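Local coordinates for enoyl-CoA hydratase/isomerase family protein (Pseudomonas syringae pv. tomato, PDB 3OT6) that probably acts on acyl-CoA thioesters as a crotonase-type hydratase or isomerase, although its substrate and precise reaction are not established, at residues R48-V53 and Q196-N201; G170-A173 and K179-S182. All coordinates share one frame; numbering follows the deposited sequence.

How the interactions relate
From the N terminus, the chain first reaches R48-V53, which enters strand 50-54 inside the six-stranded mixed sheet. It then runs through 142 residues, helical in 66 of them, before Q196-N201 returns to that strand and interaction 1 closes the long loop. Interaction 2 lies wholly within this excursion. There G170-A173 of helix 168-174 meets K179-S182 after five intervening residues, so one loop nests in the other and the two do not cross. Strand 179-181, at the sheet edge, leads on to helix 186-197, whose C-terminal end serves interaction 1. The contact centres are 21 Å apart and their nearest atoms about 9 Å, so they do not touch, but both reach the same sheet.

Interaction 1 of 2, residues R48-V53 and Q196-N201; sequences RAIVIV and QLKKIN
The CD1 methyl of I50 makes the close contacts with L197 and K198. At CB the side chain already heads for the 196-201 segment but is still too far away to touch it. CG1 lies anti to the carbonyl carbon (chi1 -68°), and CG2 takes the position anti to the backbone N, its closest approach being 4.3 Å from I50 CG2 to L197 CD1. CG1 itself remains 4.5 Å from L197 CB. With chi2 at 164° the chain runs on nearly straight, and the CD1 methyl arrives at the junction of two residues: I50 CD1 is 3.8 Å from L197 CB and 3.4 Å from K198 N. On the lysine side I50 CD1 lies 3.5 Å from K198 CG, against the aliphatic start of that side chain. This is the crotonase fold at the place where helix 186-197 packs on the central sheet, and a type I turn from L197 to I200, in which I200 N donates a hydrogen bond to L197 O at 3.1 Å, redirects the backbone toward helix 202-230. I98 and P96 touch both I50 and L197, extending the apolar patch to the neighbouring strand 97-100 and the loop before it. Beyond CG, K198 is extended, and its NZ forms a salt bridge with D14; N201 OD1 accepts from A204 N, capping the next helix.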
ATOM      1  N   ARG A  48       4.763  -6.842 -18.116  1.00 27.82           N
ATOM      2  CA  ARG A  48       3.286  -6.824 -18.204  1.00 26.85           C
ATOM      3  C   ARG A  48       2.610  -7.708 -17.189  1.00 25.69           C
ATOM      4  O   ARG A  48       1.584  -8.317 -17.501  1.00 25.80           O
ATOM      5  CB  ARG A  48       2.773  -7.197 -19.587  1.00 26.95           C
ATOM      6  CG  ARG A  48       3.621  -6.661 -20.728  1.00 29.52           C
ATOM      7  CD  ARG A  48       2.877  -6.940 -22.034  1.00 32.65           C
ATOM      8  NE  ARG A  48       2.364  -5.672 -22.508  1.00 38.44           N
ATOM      9  CZ  ARG A  48       1.082  -5.353 -22.604  1.00 38.27           C
ATOM     10  NH1 ARG A  48       0.102  -6.217 -22.328  1.00 32.12           N
ATOM     11  NH2 ARG A  48       0.802  -4.125 -22.989  1.00 41.96           N
ATOM     12  N   ALA A  49       3.130  -7.732 -15.964  1.00 24.33           N
ATOM     13  CA  ALA A  49       2.704  -8.765 -15.038  1.00 24.03           C
ATOM     14  C   ALA A  49       1.576  -8.310 -14.086  1.00 23.40           C
ATOM     15  O   ALA A  49       1.521  -7.138 -13.701  1.00 23.79           O
ATOM     16  CB  ALA A  49       3.939  -9.267 -14.235  1.00 23.59           C
ATOM     17  N   ILE A  50       0.706  -9.230 -13.697  1.00 21.67           N
ATOM     18  CA  ILE A  50      -0.052  -9.027 -12.510  1.00 22.97           C
ATOM     19  C   ILE A  50       0.905  -8.913 -11.281  1.00 23.92           C
ATOM     20  O   ILE A  50       1.819  -9.746 -11.117  1.00 24.82           O
ATOM     21  CB  ILE A  50      -1.083 -10.130 -12.340  1.00 22.90           C
ATOM     22  CG1 ILE A  50      -2.124  -9.962 -13.450  1.00 22.40           C
ATOM     23  CG2 ILE A  50      -1.801  -9.952 -10.975  1.00 20.62           C
ATOM     24  CD1 ILE A  50      -3.003 -11.175 -13.679  1.00 25.44           C
ATOM     25  N   VAL A  51       0.755  -7.857 -10.470  1.00 23.06           N
ATOM     26  CA  VAL A  51       1.724  -7.607  -9.377  1.00 20.93           C
ATOM     27  C   VAL A  51       1.095  -8.066  -8.088  1.00 21.40           C
ATOM     28  O   VAL A  51      -0.109  -7.871  -7.878  1.00 20.30           O
ATOM     29  CB  VAL A  51       2.085  -6.106  -9.224  1.00 21.85           C
ATOM     30  CG1 VAL A  51       2.850  -5.879  -7.910  1.00 18.62           C
ATOM     31  CG2 VAL A  51       2.943  -5.572 -10.458  1.00 18.41           C
ATOM     32  N   ILE A  52       1.884  -8.779  -7.278  1.00 21.51           N
ATOM     33  CA  ILE A  52       1.545  -9.132  -5.866  1.00 21.10           C
ATOM     34  C   ILE A  52       2.595  -8.469  -4.934  1.00 20.66           C
ATOM     35  O   ILE A  52       3.753  -8.837  -4.986  1.00 20.41           O
ATOM     36  CB  ILE A  52       1.617 -10.621  -5.596  1.00 20.12           C
ATOM     37  CG1 ILE A  52       0.549 -11.371  -6.336  1.00 18.98           C
ATOM     38  CG2 ILE A  52       1.301 -10.895  -4.116  1.00 22.94           C
ATOM     39  CD1 ILE A  52       0.555 -12.931  -5.983  1.00 14.89           C
ATOM     40  N   VAL A  53       2.202  -7.503  -4.112  1.00 20.60           N
ATOM     41  CA  VAL A  53       3.102  -6.890  -3.152  1.00 19.59           C
ATOM     42  C   VAL A  53       2.833  -7.610  -1.829  1.00 21.29           C
ATOM     43  O   VAL A  53       1.680  -7.795  -1.445  1.00 21.04           O
ATOM     44  CB  VAL A  53       2.827  -5.351  -2.975  1.00 20.03           C
ATOM     45  CG1 VAL A  53       3.748  -4.734  -1.908  1.00 18.97           C
ATOM     46  CG2 VAL A  53       3.024  -4.585  -4.267  1.00 16.65           C
ATOM     47  N   GLN A 196      -7.676 -15.181 -11.681  1.00 32.45           N
ATOM     48  CA  GLN A 196      -8.924 -14.572 -12.175  1.00 33.54           C
ATOM     49  C   GLN A 196      -8.689 -13.225 -12.865  1.00 32.96           C
ATOM     50  O   GLN A 196      -9.439 -12.842 -13.769  1.00 33.37           O
ATOM     51  CB  GLN A 196      -9.996 -14.431 -11.081  1.00 34.72           C
ATOM     52  CG  GLN A 196     -10.475 -15.772 -10.451  1.00 41.45           C
ATOM     53  CD  GLN A 196     -11.094 -16.740 -11.495  1.00 49.51           C
ATOM     54  OE1 GLN A 196     -10.517 -17.805 -11.814  1.00 47.40           O
ATOM     55  NE2 GLN A 196     -12.256 -16.342 -12.057  1.00 50.97           N
ATOM     56  N   LEU A 197      -7.652 -12.499 -12.445  1.00 32.48           N
ATOM     57  CA  LEU A 197      -7.327 -11.221 -13.097  1.00 31.56           C
ATOM     58  C   LEU A 197      -6.720 -11.462 -14.468  1.00 31.71           C
ATOM     59  O   LEU A 197      -6.938 -10.654 -15.391  1.00 31.78           O
ATOM     60  CB  LEU A 197      -6.437 -10.285 -12.239  1.00 30.51           C
ATOM     61  CG  LEU A 197      -7.058  -9.743 -10.943  1.00 28.54           C
ATOM     62  CD1 LEU A 197      -5.960  -9.374  -9.942  1.00 24.90           C
ATOM     63  CD2 LEU A 197      -7.981  -8.575 -11.202  1.00 27.18           C
ATOM     64  N   LYS A 198      -5.976 -12.551 -14.622  1.00 31.79           N
ATOM     65  CA  LYS A 198      -5.414 -12.889 -15.946  1.00 32.87           C
ATOM     66  C   LYS A 198      -6.506 -12.923 -17.037  1.00 33.24           C
ATOM     67  O   LYS A 198      -6.216 -12.678 -18.190  1.00 33.49           O
ATOM     68  CB  LYS A 198      -4.691 -14.237 -15.900  1.00 32.71           C
ATOM     69  CG  LYS A 198      -3.280 -14.156 -15.411  1.00 32.62           C
ATOM     70  CD  LYS A 198      -2.784 -15.540 -15.194  1.00 31.45           C
ATOM     71  CE  LYS A 198      -1.290 -15.535 -15.203  1.00 30.50           C
ATOM     72  NZ  LYS A 198      -0.789 -16.800 -14.580  1.00 28.36           N
ATOM     73  N   LYS A 199      -7.763 -13.164 -16.646  1.00 33.87           N
ATOM     74  CA  LYS A 199      -8.873 -13.302 -17.587  1.00 34.19           C
ATOM     75  C   LYS A 199      -9.462 -12.038 -18.157  1.00 34.55           C
ATOM     76  O   LYS A 199     -10.290 -12.124 -19.074  1.00 35.93           O
ATOM     77  CB  LYS A 199      -9.979 -14.087 -16.953  1.00 35.32           C
ATOM     78  CG  LYS A 199      -9.580 -15.499 -16.747  1.00 38.10           C
ATOM     79  CD  LYS A 199     -10.750 -16.229 -16.242  1.00 45.11           C
ATOM     80  CE  LYS A 199     -10.312 -17.653 -15.934  1.00 52.23           C
ATOM     81  NZ  LYS A 199     -11.539 -18.321 -15.401  1.00 56.08           N
ATOM     82  N   ILE A 200      -9.036 -10.872 -17.654  1.00 33.83           N
ATOM     83  CA  ILE A 200      -9.546  -9.590 -18.131  1.00 32.89           C
ATOM     84  C   ILE A 200      -8.639  -8.943 -19.164  1.00 32.42           C
ATOM     85  O   ILE A 200      -7.456  -9.260 -19.290  1.00 33.61           O
ATOM     86  CB  ILE A 200      -9.863  -8.574 -16.953  1.00 32.79           C
ATOM     87  CG1 ILE A 200      -8.566  -8.001 -16.358  1.00 32.52           C
ATOM     88  CG2 ILE A 200     -10.736  -9.239 -15.908  1.00 31.18           C
ATOM     89  CD1 ILE A 200      -8.727  -7.061 -15.212  1.00 27.89           C
ATOM     90  N   ASN A 201      -9.190  -7.993 -19.875  1.00 30.78           N
ATOM     91  CA  ASN A 201      -8.450  -7.359 -20.899  1.00 29.61           C
ATOM     92  C   ASN A 201      -7.618  -6.205 -20.305  1.00 29.49           C
ATOM     93  O   ASN A 201      -8.148  -5.255 -19.720  1.00 27.93           O
ATOM     94  CB  ASN A 201      -9.437  -6.917 -22.003  1.00 29.70           C
ATOM     95  CG  ASN A 201      -8.754  -6.159 -23.094  1.00 28.80           C
ATOM     96  OD1 ASN A 201      -8.496  -4.958 -22.976  1.00 30.53           O
ATOM     97  ND2 ASN A 201      -8.360  -6.866 -24.120  1.00 27.30           N
TER

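Interaction 2 of 2, residues G170-A173 and K179-S182; sequences GAMA and KVVS
Two torsions of M172 carry its SE out to K179 and V180: CG is anti to the backbone N (chi1 170°) and SE continues an extended chain (chi2 167°). The bend at chi3 (72°) turns only the terminal methyl CE from that extended course. The residue is modelled as selenomethionine, so selenium occupies the place of sulfur. In the crotonase fold to which the protein belongs, this contact joins helix 168-174 to the edge strand 179-181 that follows it in the chain and completes one side of the six-stranded sheet.

The evidence for packing of a side chain on a backbone is that selenium has several near neighbours at almost equal distances. M172 SE is 3.8 Å from K179 CA and 3.9 Å from V180 N. M172 SE is also 3.9 Å from K179 N, so it lies against the main chain linking the two residues. Van der Waals contact accounts for these spacings, and no hydrogen bond crosses between the segments. K179 therefore takes part through its backbone, while its CB points away from the helix and its side chain packs on Y118 of strand 118-122.

V180 instead offers a methyl. Its CG1 is anti to the backbone N, which puts CG2 beside that N and on the side facing the helix. The strand is tied to its inner neighbour by backbone hydrogen bonds of K179 and V181 to G121, whereas L177 touches M172 and A123 touches V180 beyond the contact. The valine methyl meets the selenomethionine at two levels: V180 CG2 approaches M172 CB at 4.0 Å near the root of the side chain, and farther out V180 CG2 is 4.2 Å from M172 SE.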
ATOM      1  N   GLY A 170     -12.127  -7.109  11.009  1.00 27.17           N
ATOM      2  CA  GLY A 170     -12.495  -5.712  11.133  1.00 26.70           C
ATOM      3  C   GLY A 170     -11.891  -4.868  10.024  1.00 26.98           C
ATOM      4  O   GLY A 170     -12.559  -3.940   9.529  1.00 27.34           O
ATOM      5  N   ALA A 171     -10.646  -5.186   9.609  1.00 25.50           N
ATOM      6  CA  ALA A 171     -10.016  -4.424   8.569  1.00 24.80           C
ATOM      7  C   ALA A 171     -10.695  -4.737   7.230  1.00 25.86           C
ATOM      8  O   ALA A 171     -10.720  -3.885   6.343  1.00 26.20           O
ATOM      9  CB  ALA A 171      -8.567  -4.711   8.515  1.00 24.85           C
HETATM   10  N   MSE A 172     -11.214  -5.965   7.061  1.00 25.10           N
HETATM   11  CA  MSE A 172     -11.983  -6.271   5.878  1.00 24.92           C
HETATM   12  C   MSE A 172     -13.333  -5.490   5.881  1.00 25.24           C
HETATM   13  O   MSE A 172     -13.645  -4.804   4.921  1.00 26.45           O
HETATM   14  CB  MSE A 172     -12.192  -7.763   5.726  1.00 25.18           C
HETATM   15  CG  MSE A 172     -13.190  -8.098   4.642  1.00 26.26           C
HETATM   16 SE   MSE A 172     -13.095 -10.006   4.216  1.00 32.16          SE
HETATM   17  CE  MSE A 172     -13.934 -10.777   5.820  1.00 34.48           C
ATOM     18  N   ALA A 173     -14.120  -5.568   6.956  1.00 23.73           N
ATOM     19  CA  ALA A 173     -15.293  -4.723   7.099  1.00 21.40           C
ATOM     20  C   ALA A 173     -14.932  -3.227   6.865  1.00 21.56           C
ATOM     21  O   ALA A 173     -15.730  -2.475   6.251  1.00 22.34           O
ATOM     22  CB  ALA A 173     -15.957  -4.951   8.472  1.00 18.78           C
ATOM     23  N   LYS A 179     -10.342  -9.663   1.450  1.00 23.78           N
ATOM     24  CA  LYS A 179     -10.421 -11.073   1.781  1.00 25.58           C
ATOM     25  C   LYS A 179      -9.457 -11.402   2.897  1.00 25.98           C
ATOM     26  O   LYS A 179      -8.314 -10.894   2.932  1.00 25.39           O
ATOM     27  CB  LYS A 179     -10.108 -11.952   0.529  1.00 26.25           C
ATOM     28  CG  LYS A 179     -10.370 -13.439   0.656  1.00 27.23           C
ATOM     29  CD  LYS A 179      -9.872 -14.220  -0.608  1.00 35.37           C
ATOM     30  CE  LYS A 179     -10.857 -14.162  -1.793  1.00 40.34           C
ATOM     31  NZ  LYS A 179     -12.302 -14.491  -1.373  1.00 43.87           N
ATOM     32  N   VAL A 180      -9.936 -12.261   3.796  1.00 26.79           N
ATOM     33  CA  VAL A 180      -9.149 -12.801   4.913  1.00 27.48           C
ATOM     34  C   VAL A 180      -9.034 -14.349   4.779  1.00 28.19           C
ATOM     35  O   VAL A 180     -10.058 -15.077   4.678  1.00 27.66           O
ATOM     36  CB  VAL A 180      -9.720 -12.347   6.288  1.00 27.46           C
ATOM     37  CG1 VAL A 180      -8.977 -13.029   7.464  1.00 27.14           C
ATOM     38  CG2 VAL A 180      -9.644 -10.820   6.422  1.00 26.38           C
ATOM     39  N   VAL A 181      -7.790 -14.818   4.713  1.00 28.25           N
ATOM     40  CA  VAL A 181      -7.496 -16.241   4.677  1.00 29.35           C
ATOM     41  C   VAL A 181      -6.535 -16.584   5.827  1.00 31.83           C
ATOM     42  O   VAL A 181      -6.168 -15.689   6.655  1.00 32.32           O
ATOM     43  CB  VAL A 181      -6.925 -16.662   3.297  1.00 29.05           C
ATOM     44  CG1 VAL A 181      -7.903 -16.265   2.135  1.00 28.57           C
ATOM     45  CG2 VAL A 181      -5.557 -16.102   3.052  1.00 26.07           C
ATOM     46  N   SER A 182      -6.094 -17.836   5.910  1.00 33.88           N
ATOM     47  CA  SER A 182      -5.159 -18.191   7.024  1.00 36.23           C
ATOM     48  C   SER A 182      -3.733 -17.865   6.618  1.00 36.95           C
ATOM     49  O   SER A 182      -3.447 -17.677   5.416  1.00 36.97           O
ATOM     50  CB  SER A 182      -5.272 -19.664   7.413  1.00 36.06           C
ATOM     51  OG  SER A 182      -4.583 -20.448   6.454  1.00 38.40           O
TER